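Local atomic coordinates of phosphatidylglycerol lysyltransferase C-terminal domain-containing protein (PDB entry 2HQY), a protein that is of unknown function but binds coenzyme A and is probably an acyl- or aminoacyl-transferase of the acetyltransferase-like (GNAT-type) kind. Residues Tyr125-Leu130 with Asn255-Gln260; Ala245-Asn250 with Leu280-Val285; Val53-Ala58 with Ile81-Lys86. One frame throughout, in Å; residues are numbered along the deposited sequence. Where two conformers were deposited one is given.

Contact 1: Tyr125-Leu130 with Asn255-Gln260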
loop_
_atom_site.group_PDB
_atom_site.type_symbol
_atom_site.label_atom_id
_atom_site.label_comp_id
_atom_site.label_asym_id
_atom_site.label_seq_id
_atom_site.Cartn_x
_atom_site.Cartn_y
_atom_site.Cartn_z
ATOM N N TYR A 125 9.657 -6.695 -27.463
ATOM C CA TYR A 125 9.948 -6.163 -28.794
ATOM C C TYR A 125 11.422 -5.776 -28.882
ATOM O O TYR A 125 12.069 -5.557 -27.856
ATOM C CB TYR A 125 9.116 -4.896 -29.002
ATOM C CG TYR A 125 7.625 -5.083 -28.822
ATOM C CD1 TYR A 125 6.799 -5.421 -29.905
ATOM C CD2 TYR A 125 7.042 -4.903 -27.568
ATOM C CE1 TYR A 125 5.421 -5.582 -29.726
ATOM C CE2 TYR A 125 5.693 -5.070 -27.371
ATOM C CZ TYR A 125 4.890 -5.391 -28.434
ATOM O OH TYR A 125 3.562 -5.509 -28.179
ATOM N N LEU A 126 11.953 -5.705 -30.098
ATOM C CA LEU A 126 13.286 -5.134 -30.320
ATOM C C LEU A 126 13.166 -3.624 -30.249
ATOM O O LEU A 126 12.310 -3.036 -30.910
ATOM C CB LEU A 126 13.827 -5.507 -31.693
ATOM C CG LEU A 126 14.133 -7.000 -31.921
ATOM C CD1 LEU A 126 14.500 -7.314 -33.377
ATOM C CD2 LEU A 126 15.221 -7.479 -30.944
ATOM N N ARG A 127 14.028 -2.987 -29.467
ATOM C CA ARG A 127 14.091 -1.518 -29.455
ATOM C C ARG A 127 14.331 -0.978 -30.864
ATOM O O ARG A 127 13.744 0.028 -31.251
ATOM C CB ARG A 127 15.186 -1.036 -28.498
ATOM C CG ARG A 127 15.179 0.477 -28.214
ATOM C CD ARG A 127 16.594 1.008 -27.962
ATOM N NE ARG A 127 17.187 1.329 -29.242
ATOM C CZ ARG A 127 17.183 2.537 -29.801
ATOM N NH1 ARG A 127 16.656 3.593 -29.182
ATOM N NH2 ARG A 127 17.741 2.687 -30.980
ATOM N N SER A 128 15.198 -1.652 -31.617
ATOM C CA SER A 128 15.455 -1.323 -33.016
ATOM C C SER A 128 14.187 -1.277 -33.896
ATOM O O SER A 128 14.057 -0.360 -34.720
ATOM C CB SER A 128 16.567 -2.215 -33.614
ATOM O OG SER A 128 16.238 -3.590 -33.593
ATOM N N ASP A 129 13.243 -2.202 -33.692
ATOM C CA ASP A 129 11.977 -2.186 -34.432
ATOM C C ASP A 129 11.109 -0.984 -34.049
ATOM O O ASP A 129 10.640 -0.238 -34.908
ATOM C CB ASP A 129 11.188 -3.465 -34.168
ATOM C CG ASP A 129 11.754 -4.681 -34.901
ATOM O OD1 ASP A 129 12.478 -4.517 -35.917
ATOM O OD2 ASP A 129 11.459 -5.809 -34.445
ATOM N N LEU A 130 10.902 -0.802 -32.750
ATOM C CA LEU A 130 10.003 0.252 -32.261
ATOM C C LEU A 130 10.570 1.656 -32.504
ATOM O O LEU A 130 9.797 2.601 -32.702
ATOM C CB LEU A 130 9.652 0.016 -30.787
ATOM C CG LEU A 130 8.911 -1.305 -30.486
ATOM C CD1 LEU A 130 8.461 -1.363 -29.002
ATOM C CD2 LEU A 130 7.712 -1.517 -31.410
ATOM N N ASN A 255 12.841 6.051 -29.117
ATOM C CA ASN A 255 14.083 6.705 -29.529
ATOM C C ASN A 255 14.927 7.305 -28.411
ATOM O O ASN A 255 16.130 7.590 -28.606
ATOM C CB ASN A 255 13.798 7.695 -30.658
ATOM C CG ASN A 255 13.734 6.982 -32.006
ATOM O OD1 ASN A 255 14.776 6.625 -32.592
ATOM N ND2 ASN A 255 12.528 6.737 -32.484
ATOM N N ARG A 256 14.300 7.507 -27.254
ATOM C CA ARG A 256 14.984 8.024 -26.056
ATOM C C ARG A 256 15.538 6.901 -25.162
ATOM O O ARG A 256 16.397 7.138 -24.306
ATOM C CB ARG A 256 14.031 8.912 -25.251
ATOM C CG ARG A 256 13.474 10.122 -26.025
ATOM C CD ARG A 256 14.594 11.030 -26.592
ATOM N NE ARG A 256 14.004 12.247 -27.162
ATOM C CZ ARG A 256 13.974 13.454 -26.597
ATOM N NH1 ARG A 256 14.578 13.694 -25.428
ATOM N NH2 ARG A 256 13.368 14.441 -27.261
ATOM N N ILE A 257 15.052 5.682 -25.352
ATOM C CA ILE A 257 15.547 4.549 -24.580
ATOM C C ILE A 257 16.988 4.237 -25.026
ATOM O O ILE A 257 17.240 4.097 -26.237
ATOM C CB ILE A 257 14.622 3.304 -24.777
ATOM C CG1 ILE A 257 13.256 3.546 -24.105
ATOM C CG2 ILE A 257 15.332 2.024 -24.264
ATOM C CD1 ILE A 257 12.166 2.498 -24.478
ATOM N N PRO A 258 17.937 4.196 -24.071
ATOM C CA PRO A 258 19.352 3.958 -24.384
ATOM C C PRO A 258 19.581 2.672 -25.197
ATOM O O PRO A 258 18.878 1.685 -24.995
ATOM C CB PRO A 258 19.987 3.862 -22.999
ATOM C CG PRO A 258 19.122 4.753 -22.141
ATOM C CD PRO A 258 17.736 4.429 -22.627
ATOM N N GLU A 259 20.564 2.689 -26.096
ATOM C CA GLU A 259 20.773 1.593 -27.058
ATOM C C GLU A 259 21.139 0.248 -26.434
ATOM O O GLU A 259 20.890 -0.783 -27.044
ATOM C CB GLU A 259 21.782 1.968 -28.173
ATOM C CG GLU A 259 21.154 2.848 -29.273
ATOM C CD GLU A 259 21.875 2.791 -30.629
ATOM O OE1 GLU A 259 21.164 2.893 -31.664
ATOM O OE2 GLU A 259 23.132 2.659 -30.677
ATOM N N GLN A 260 21.702 0.251 -25.227
ATOM C CA GLN A 260 22.062 -1.015 -24.570
ATOM C C GLN A 260 20.828 -1.881 -24.267
ATOM O O GLN A 260 20.927 -3.098 -24.107
ATOM C CB GLN A 260 22.890 -0.784 -23.301
ATOM C CG GLN A 260 22.162 -0.089 -22.148
ATOM C CD GLN A 260 22.554 1.379 -22.005
ATOM O OE1 GLN A 260 22.616 1.891 -20.888
ATOM N NE2 GLN A 260 22.845 2.050 -23.121
HETATM O O HOH W 1 17.151 5.179 -31.691
#
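R127, the first residue of helix 127-132, sends its guanidinium across to the turn that follows helix 245-256 and meets three different kinds of partner there. One link runs through a water: NH2 of R127 donates to it at 2.7 Å, in the plane of the guanidinium at its edge, and the same water donates to OD1 of N255 at 2.9 Å. A direct bond from NH1 of R127 to the carbonyl O of I257 spans 3.0 Å but is weak, bent to 126° at the hydrogen. The third partner is electrostatic alone. OE1 of E259 lies 3.5 Å from NH2 of R127, well out of the guanidinium plane, with the carboxylate turned 73° against it, and no N-H points at the oxygen.

CG of E259 sits over one face of the guanidinium, toward its rim. The arginine reaches this place with CG anti to the backbone N (chi1 -170°) and bends at chi2 and chi3, which brings CD within 4.0 Å of CG2 of I257. I257 itself is buried and also packs on I264 of strand 263-265, while the amide nitrogen of N255 is held by the carbonyl oxygens of A131 and Y251.

One cationic group thus ties a helix start to a loop at the protein surface, through a bridging water, a weak, bent bond to a carbonyl and a charge pairing that is probably softened by solvent.

Contact 2: Ala245-Asn250 with Leu280-Val285. With COA (coenzyme A), chain C.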
loop_
_atom_site.group_PDB
_atom_site.type_symbol
_atom_site.label_atom_id
_atom_site.label_comp_id
_atom_site.label_asym_id
_atom_site.label_seq_id
_atom_site.Cartn_x
_atom_site.Cartn_y
_atom_site.Cartn_z
ATOM N N ALA A 245 -1.917 9.563 -31.523
ATOM C CA ALA A 245 -1.127 9.941 -30.365
ATOM C C ALA A 245 -0.437 8.745 -29.705
ATOM O O ALA A 245 0.709 8.864 -29.313
ATOM C CB ALA A 245 -1.958 10.718 -29.344
ATOM N N TYR A 246 -1.122 7.610 -29.569
ATOM C CA TYR A 246 -0.452 6.409 -29.026
ATOM C C TYR A 246 0.739 5.986 -29.890
ATOM O O TYR A 246 1.827 5.689 -29.363
ATOM C CB TYR A 246 -1.428 5.232 -28.862
ATOM C CG TYR A 246 -2.239 5.284 -27.576
ATOM C CD1 TYR A 246 -3.626 5.482 -27.603
ATOM C CD2 TYR A 246 -1.611 5.140 -26.321
ATOM C CE1 TYR A 246 -4.384 5.510 -26.403
ATOM C CE2 TYR A 246 -2.348 5.185 -25.122
ATOM C CZ TYR A 246 -3.731 5.369 -25.169
ATOM O OH TYR A 246 -4.462 5.416 -23.986
ATOM N N ALA A 247 0.553 5.982 -31.214
ATOM C CA ALA A 247 1.667 5.622 -32.121
ATOM C C ALA A 247 2.852 6.587 -31.986
ATOM O O ALA A 247 4.016 6.148 -31.925
ATOM C CB ALA A 247 1.201 5.565 -33.608
ATOM N N MET A 248 2.569 7.890 -31.982
ATOM C CA MET A 248 3.655 8.887 -31.955
ATOM C C MET A 248 4.439 8.861 -30.628
ATOM O O MET A 248 5.682 8.946 -30.645
ATOM C CB MET A 248 3.161 10.303 -32.246
ATOM C CG MET A 248 4.329 11.332 -32.228
ATOM S SD MET A 248 5.639 10.864 -33.466
ATOM C CE MET A 248 4.641 11.404 -34.677
ATOM N N ILE A 249 3.739 8.747 -29.501
ATOM C CA ILE A 249 4.447 8.749 -28.205
ATOM C C ILE A 249 5.308 7.504 -28.013
ATOM O O ILE A 249 6.424 7.578 -27.486
ATOM C CB ILE A 249 3.549 9.037 -26.977
ATOM C CG1 ILE A 249 4.466 9.456 -25.806
ATOM C CG2 ILE A 249 2.615 7.840 -26.639
ATOM C CD1 ILE A 249 3.867 10.343 -24.816
ATOM N N ASN A 250 4.792 6.368 -28.491
ATOM C CA ASN A 250 5.525 5.109 -28.515
ATOM C C ASN A 250 6.852 5.287 -29.284
ATOM O O ASN A 250 7.926 5.014 -28.748
ATOM C CB ASN A 250 4.600 4.052 -29.154
ATOM C CG ASN A 250 5.223 2.665 -29.252
ATOM O OD1 ASN A 250 6.447 2.492 -29.374
ATOM N ND2 ASN A 250 4.345 1.651 -29.236
ATOM N N LEU A 280 -0.034 -7.228 -30.240
ATOM C CA LEU A 280 0.405 -8.075 -31.358
ATOM C C LEU A 280 0.773 -7.266 -32.614
ATOM O O LEU A 280 1.664 -7.673 -33.369
ATOM C CB LEU A 280 -0.659 -9.122 -31.715
ATOM C CG LEU A 280 -0.830 -10.272 -30.733
ATOM C CD1 LEU A 280 -2.133 -11.042 -31.044
ATOM C CD2 LEU A 280 0.384 -11.215 -30.746
ATOM N N SER A 281 0.077 -6.154 -32.844
ATOM C CA SER A 281 0.243 -5.335 -34.066
ATOM C C SER A 281 1.632 -4.699 -34.143
ATOM O O SER A 281 2.073 -4.310 -35.229
ATOM C CB SER A 281 -0.836 -4.235 -34.195
ATOM O OG SER A 281 -0.625 -3.132 -33.290
ATOM N N TYR A 282 2.304 -4.560 -32.993
ATOM C CA TYR A 282 3.667 -4.007 -32.972
ATOM C C TYR A 282 4.744 -5.099 -33.126
ATOM O O TYR A 282 5.934 -4.826 -32.983
ATOM C CB TYR A 282 3.898 -3.185 -31.697
ATOM C CG TYR A 282 3.542 -1.722 -31.865
ATOM C CD1 TYR A 282 2.348 -1.207 -31.357
ATOM C CD2 TYR A 282 4.394 -0.853 -32.561
ATOM C CE1 TYR A 282 2.015 0.153 -31.517
ATOM C CE2 TYR A 282 4.073 0.503 -32.737
ATOM C CZ TYR A 282 2.888 1.004 -32.221
ATOM O OH TYR A 282 2.577 2.340 -32.400
ATOM N N GLN A 283 4.319 -6.334 -33.388
ATOM C CA GLN A 283 5.222 -7.407 -33.843
ATOM C C GLN A 283 6.279 -7.802 -32.813
ATOM O O GLN A 283 7.481 -7.641 -33.073
ATOM C CB GLN A 283 5.953 -7.004 -35.140
ATOM C CG GLN A 283 5.120 -6.349 -36.222
ATOM C CD GLN A 283 4.041 -7.266 -36.754
ATOM O OE1 GLN A 283 4.281 -8.450 -37.000
ATOM N NE2 GLN A 283 2.838 -6.727 -36.930
ATOM N N PRO A 284 5.854 -8.372 -31.662
ATOM C CA PRO A 284 6.821 -8.766 -30.641
ATOM C C PRO A 284 7.739 -9.892 -31.125
ATOM O O PRO A 284 7.311 -10.742 -31.924
ATOM C CB PRO A 284 5.927 -9.263 -29.505
ATOM C CG PRO A 284 4.678 -9.742 -30.196
ATOM C CD PRO A 284 4.478 -8.723 -31.270
ATOM N N VAL A 285 8.988 -9.883 -30.660
ATOM C CA VAL A 285 9.920 -10.984 -30.927
ATOM C C VAL A 285 9.649 -12.149 -29.978
ATOM O O VAL A 285 9.934 -13.297 -30.295
ATOM C CB VAL A 285 11.421 -10.559 -30.828
ATOM C CG1 VAL A 285 11.819 -9.741 -32.040
ATOM C CG2 VAL A 285 11.699 -9.786 -29.559
HETATM N N1A COA C . -4.868 -1.200 -17.534
HETATM C C2A COA C . -4.584 -0.157 -18.340
HETATM N N3A COA C . -5.403 0.190 -19.343
HETATM C C4A COA C . -6.551 -0.512 -19.568
HETATM C C5A COA C . -6.872 -1.591 -18.751
HETATM C C6A COA C . -5.998 -1.930 -17.708
HETATM N N6A COA C . -6.242 -2.966 -16.866
HETATM N N7A COA C . -8.054 -2.081 -19.210
HETATM C C8A COA C . -8.452 -1.328 -20.265
HETATM N N9A COA C . -7.520 -0.390 -20.494
HETATM C C1B COA C . -7.569 0.699 -21.510
HETATM C C2B COA C . -7.406 0.412 -22.998
HETATM O O2B COA C . -6.034 0.474 -23.381
HETATM C C3B COA C . -8.151 1.604 -23.581
HETATM O O3B COA C . -7.327 2.774 -23.593
HETATM P P3B COA C . -7.604 3.974 -24.634
HETATM O O7A COA C . -7.048 3.411 -25.940
HETATM O O8A COA C . -6.882 5.179 -24.046
HETATM O O9A COA C . -9.103 4.170 -24.696
HETATM C C4B COA C . -9.294 1.876 -22.616
HETATM O O4B COA C . -8.848 1.354 -21.360
HETATM C C5B COA C . -10.607 1.219 -23.060
HETATM O O5B COA C . -10.306 0.126 -23.942
HETATM P P1A COA C . -11.046 -1.319 -23.964
HETATM O O1A COA C . -10.108 -2.297 -24.640
HETATM O O2A COA C . -11.613 -1.668 -22.594
HETATM O O3A COA C . -12.248 -1.004 -24.999
HETATM O O4A COA C . -14.308 0.242 -25.784
HETATM O O5A COA C . -13.672 0.225 -23.242
HETATM O O HOH W 2 4.592 3.746 -33.090
#
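Y282 reaches helix 245-256 with its phenol end, and N250 answers with its amide. The asparagine has CG anti to the backbone N (chi1 -180°), a setting that carries ND2 over one face of the Y282 ring, 3.4 Å from CZ. Amide and ring planes are 28° apart, nearer parallel than perpendicular, and the nitrogen is displaced toward the rim. The Y282 side chain points at the helix, and its OH comes within 3.4 Å of CA of A247.

A water lies at the ring's edge, in its plane. It donates to the carbonyl O of A247 at 2.7 Å and is 2.6 Å from OH of Y282, joining loop to helix. K141 makes a cation-pi contact with this tyrosine.

One turn before N250, Y246 leads its ring end away from Y282, and its OH lies 2.4 Å from O8A of the coenzyme A 3'-phosphate, a hydrogen bond so short that its exact length is doubtful. W175 is a further hydrogen-bonding partner of the ligand.

The same helical turn therefore presents two chemistries: a phenol bound to the cofactor's phosphate, and an amide-on-ring and water-bridged attachment to the loop after helix 273-281.

Contact 3: Val53-Ala58 with Ile81-Lys86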
loop_
_atom_site.group_PDB
_atom_site.type_symbol
_atom_site.label_atom_id
_atom_site.label_comp_id
_atom_site.label_asym_id
_atom_site.label_seq_id
_atom_site.Cartn_x
_atom_site.Cartn_y
_atom_site.Cartn_z
ATOM N N VAL A 53 14.632 -12.399 -2.958
ATOM C CA VAL A 53 13.303 -13.048 -2.961
ATOM C C VAL A 53 12.173 -12.079 -2.600
ATOM O O VAL A 53 12.378 -11.193 -1.795
ATOM C CB VAL A 53 13.323 -14.281 -2.016
ATOM C CG1 VAL A 53 14.296 -15.350 -2.566
ATOM C CG2 VAL A 53 13.775 -13.881 -0.605
ATOM N N PHE A 54 11.001 -12.232 -3.220
ATOM C CA PHE A 54 9.858 -11.324 -2.993
ATOM C C PHE A 54 8.694 -12.167 -2.490
ATOM O O PHE A 54 8.590 -13.355 -2.838
ATOM C CB PHE A 54 9.457 -10.582 -4.262
ATOM C CG PHE A 54 10.489 -9.600 -4.754
ATOM C CD1 PHE A 54 10.562 -8.318 -4.211
ATOM C CD2 PHE A 54 11.407 -9.971 -5.735
ATOM C CE1 PHE A 54 11.535 -7.381 -4.662
ATOM C CE2 PHE A 54 12.390 -9.047 -6.197
ATOM C CZ PHE A 54 12.453 -7.754 -5.653
ATOM N N LYS A 55 7.862 -11.552 -1.643
ATOM C CA LYS A 55 6.678 -12.190 -1.035
ATOM C C LYS A 55 5.525 -11.201 -1.223
ATOM O O LYS A 55 5.693 -9.992 -0.919
ATOM C CB LYS A 55 6.962 -12.470 0.436
ATOM C CG LYS A 55 5.814 -13.002 1.294
ATOM C CD LYS A 55 6.357 -13.249 2.699
ATOM C CE LYS A 55 5.346 -13.942 3.642
ATOM N NZ LYS A 55 5.977 -14.151 5.009
ATOM N N PHE A 56 4.412 -11.710 -1.766
ATOM C CA PHE A 56 3.208 -10.935 -2.162
ATOM C C PHE A 56 1.959 -11.597 -1.605
ATOM O O PHE A 56 1.873 -12.830 -1.552
ATOM C CB PHE A 56 2.928 -10.965 -3.694
ATOM C CG PHE A 56 4.066 -10.570 -4.540
ATOM C CD1 PHE A 56 4.237 -9.218 -4.921
ATOM C CD2 PHE A 56 4.941 -11.531 -5.021
ATOM C CE1 PHE A 56 5.326 -8.828 -5.746
ATOM C CE2 PHE A 56 6.023 -11.159 -5.843
ATOM C CZ PHE A 56 6.229 -9.822 -6.200
ATOM N N TRP A 57 0.965 -10.784 -1.281
ATOM C CA TRP A 57 -0.365 -11.290 -0.988
ATOM C C TRP A 57 -1.278 -10.792 -2.104
ATOM O O TRP A 57 -1.547 -9.591 -2.204
ATOM C CB TRP A 57 -0.855 -10.779 0.367
ATOM C CG TRP A 57 -0.089 -11.392 1.513
ATOM C CD1 TRP A 57 1.033 -10.883 2.112
ATOM C CD2 TRP A 57 -0.378 -12.631 2.179
ATOM N NE1 TRP A 57 1.447 -11.720 3.131
ATOM C CE2 TRP A 57 0.616 -12.809 3.180
ATOM C CE3 TRP A 57 -1.368 -13.615 2.019
ATOM C CZ2 TRP A 57 0.625 -13.917 4.038
ATOM C CZ3 TRP A 57 -1.357 -14.725 2.877
ATOM C CH2 TRP A 57 -0.358 -14.859 3.873
ATOM N N ALA A 58 -1.668 -11.721 -2.978
ATOM C CA ALA A 58 -2.601 -11.445 -4.065
ATOM C C ALA A 58 -3.949 -11.882 -3.552
ATOM O O ALA A 58 -4.330 -13.070 -3.693
ATOM C CB ALA A 58 -2.212 -12.236 -5.305
ATOM N N ILE A 81 9.641 -22.444 1.349
ATOM C CA ILE A 81 8.577 -23.402 1.692
ATOM C C ILE A 81 8.266 -23.347 3.186
ATOM O O ILE A 81 7.096 -23.390 3.601
ATOM C CB ILE A 81 8.935 -24.851 1.222
ATOM C CG1 ILE A 81 8.971 -24.891 -0.306
ATOM C CG2 ILE A 81 7.916 -25.877 1.773
ATOM C CD1 ILE A 81 9.801 -26.053 -0.903
ATOM N N GLU A 82 9.318 -23.242 3.999
ATOM C CA GLU A 82 9.161 -23.138 5.444
ATOM C C GLU A 82 8.445 -21.852 5.810
ATOM O O GLU A 82 7.638 -21.822 6.735
ATOM C CB GLU A 82 10.525 -23.203 6.153
ATOM C CG GLU A 82 11.073 -24.618 6.266
ATOM C CD GLU A 82 12.593 -24.686 6.467
ATOM O OE1 GLU A 82 13.103 -25.813 6.674
ATOM O OE2 GLU A 82 13.279 -23.640 6.405
ATOM N N ASP A 83 8.722 -20.792 5.060
ATOM C CA ASP A 83 8.034 -19.528 5.282
ATOM C C ASP A 83 6.545 -19.685 4.988
ATOM O O ASP A 83 5.709 -19.246 5.788
ATOM C CB ASP A 83 8.646 -18.415 4.435
ATOM C CG ASP A 83 8.205 -17.049 4.890
ATOM O OD1 ASP A 83 8.628 -16.628 5.984
ATOM O OD2 ASP A 83 7.411 -16.408 4.175
ATOM N N ALA A 84 6.220 -20.329 3.861
ATOM C CA ALA A 84 4.831 -20.573 3.487
ATOM C C ALA A 84 4.139 -21.432 4.562
ATOM O O ALA A 84 3.008 -21.155 4.935
ATOM C CB ALA A 84 4.755 -21.230 2.144
ATOM N N ASP A 85 4.832 -22.456 5.060
ATOM C CA ASP A 85 4.309 -23.275 6.180
ATOM C C ASP A 85 3.914 -22.413 7.376
ATOM O O ASP A 85 2.819 -22.593 7.944
ATOM C CB ASP A 85 5.335 -24.325 6.632
ATOM C CG ASP A 85 5.587 -25.406 5.593
ATOM O OD1 ASP A 85 4.807 -25.534 4.618
ATOM O OD2 ASP A 85 6.580 -26.156 5.762
ATOM N N LYS A 86 4.791 -21.481 7.761
ATOM C CA LYS A 86 4.507 -20.553 8.866
ATOM C C LYS A 86 3.277 -19.692 8.604
ATOM O O LYS A 86 2.536 -19.356 9.536
ATOM C CB LYS A 86 5.715 -19.659 9.158
ATOM C CG LYS A 86 6.647 -20.206 10.227
ATOM C CD LYS A 86 7.849 -19.282 10.457
ATOM C CE LYS A 86 8.986 -19.599 9.494
ATOM N NZ LYS A 86 10.313 -19.158 9.999
#
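K55 and D83 meet in a buried salt bridge between a strand and a helix. The charge pairing is also a hydrogen bond: NZ of K55 donates to OD2 of D83 at 2.8 Å, and that oxygen uses its syn lone pair, on the side of OD1. OD1 of D83 stays 3.8 Å from the same NZ, making the grip one-sided. The two side chains come from opposite directions. The lysine is extended along its whole length, with CG anti to the backbone N (chi1 174°), and this full reach spans the gap between strand and helix.

Van der Waals contact adds little: CE and CD of K55 lie beside the same oxygen, CE at 3.3 Å from OD2 of D83.

Each charge has a second polar partner. NZ of K55 forms a salt bridge with E87, and OD2 of D83 is hydrogen-bonded to the hydroxyl of Y64. Two acids beside one lysine would be expected to favour its charged form.

Strand 51-58 runs antiparallel to both 44-48 and 61-69, and K55 packs on Q44 and Y64 from these neighbours. Helix 73-87 lies across from these strands, joined to them through the buried ion pair.

Contacts 1 and 2 are neighbours, with centres 12 Å apart, and both draw on helix 245-256. Their segments alternate along the chain, and they touch directly: Y125 packs on Y282 and P284, L130 on Y282, and L126 on V285. Both lie on the same side of the chain's centre, though only contact 2 holds a coenzyme A residue. Contact 3 closes before either begins and lies on the opposite side of that centre, its own centre about 36 Å from that of contact 1 and 37 Å from that of contact 2. Helix 245-256, which carries the coenzyme A residue, thus takes part in two adjoining contacts, while contact 3 joins a helix and a strand far from them.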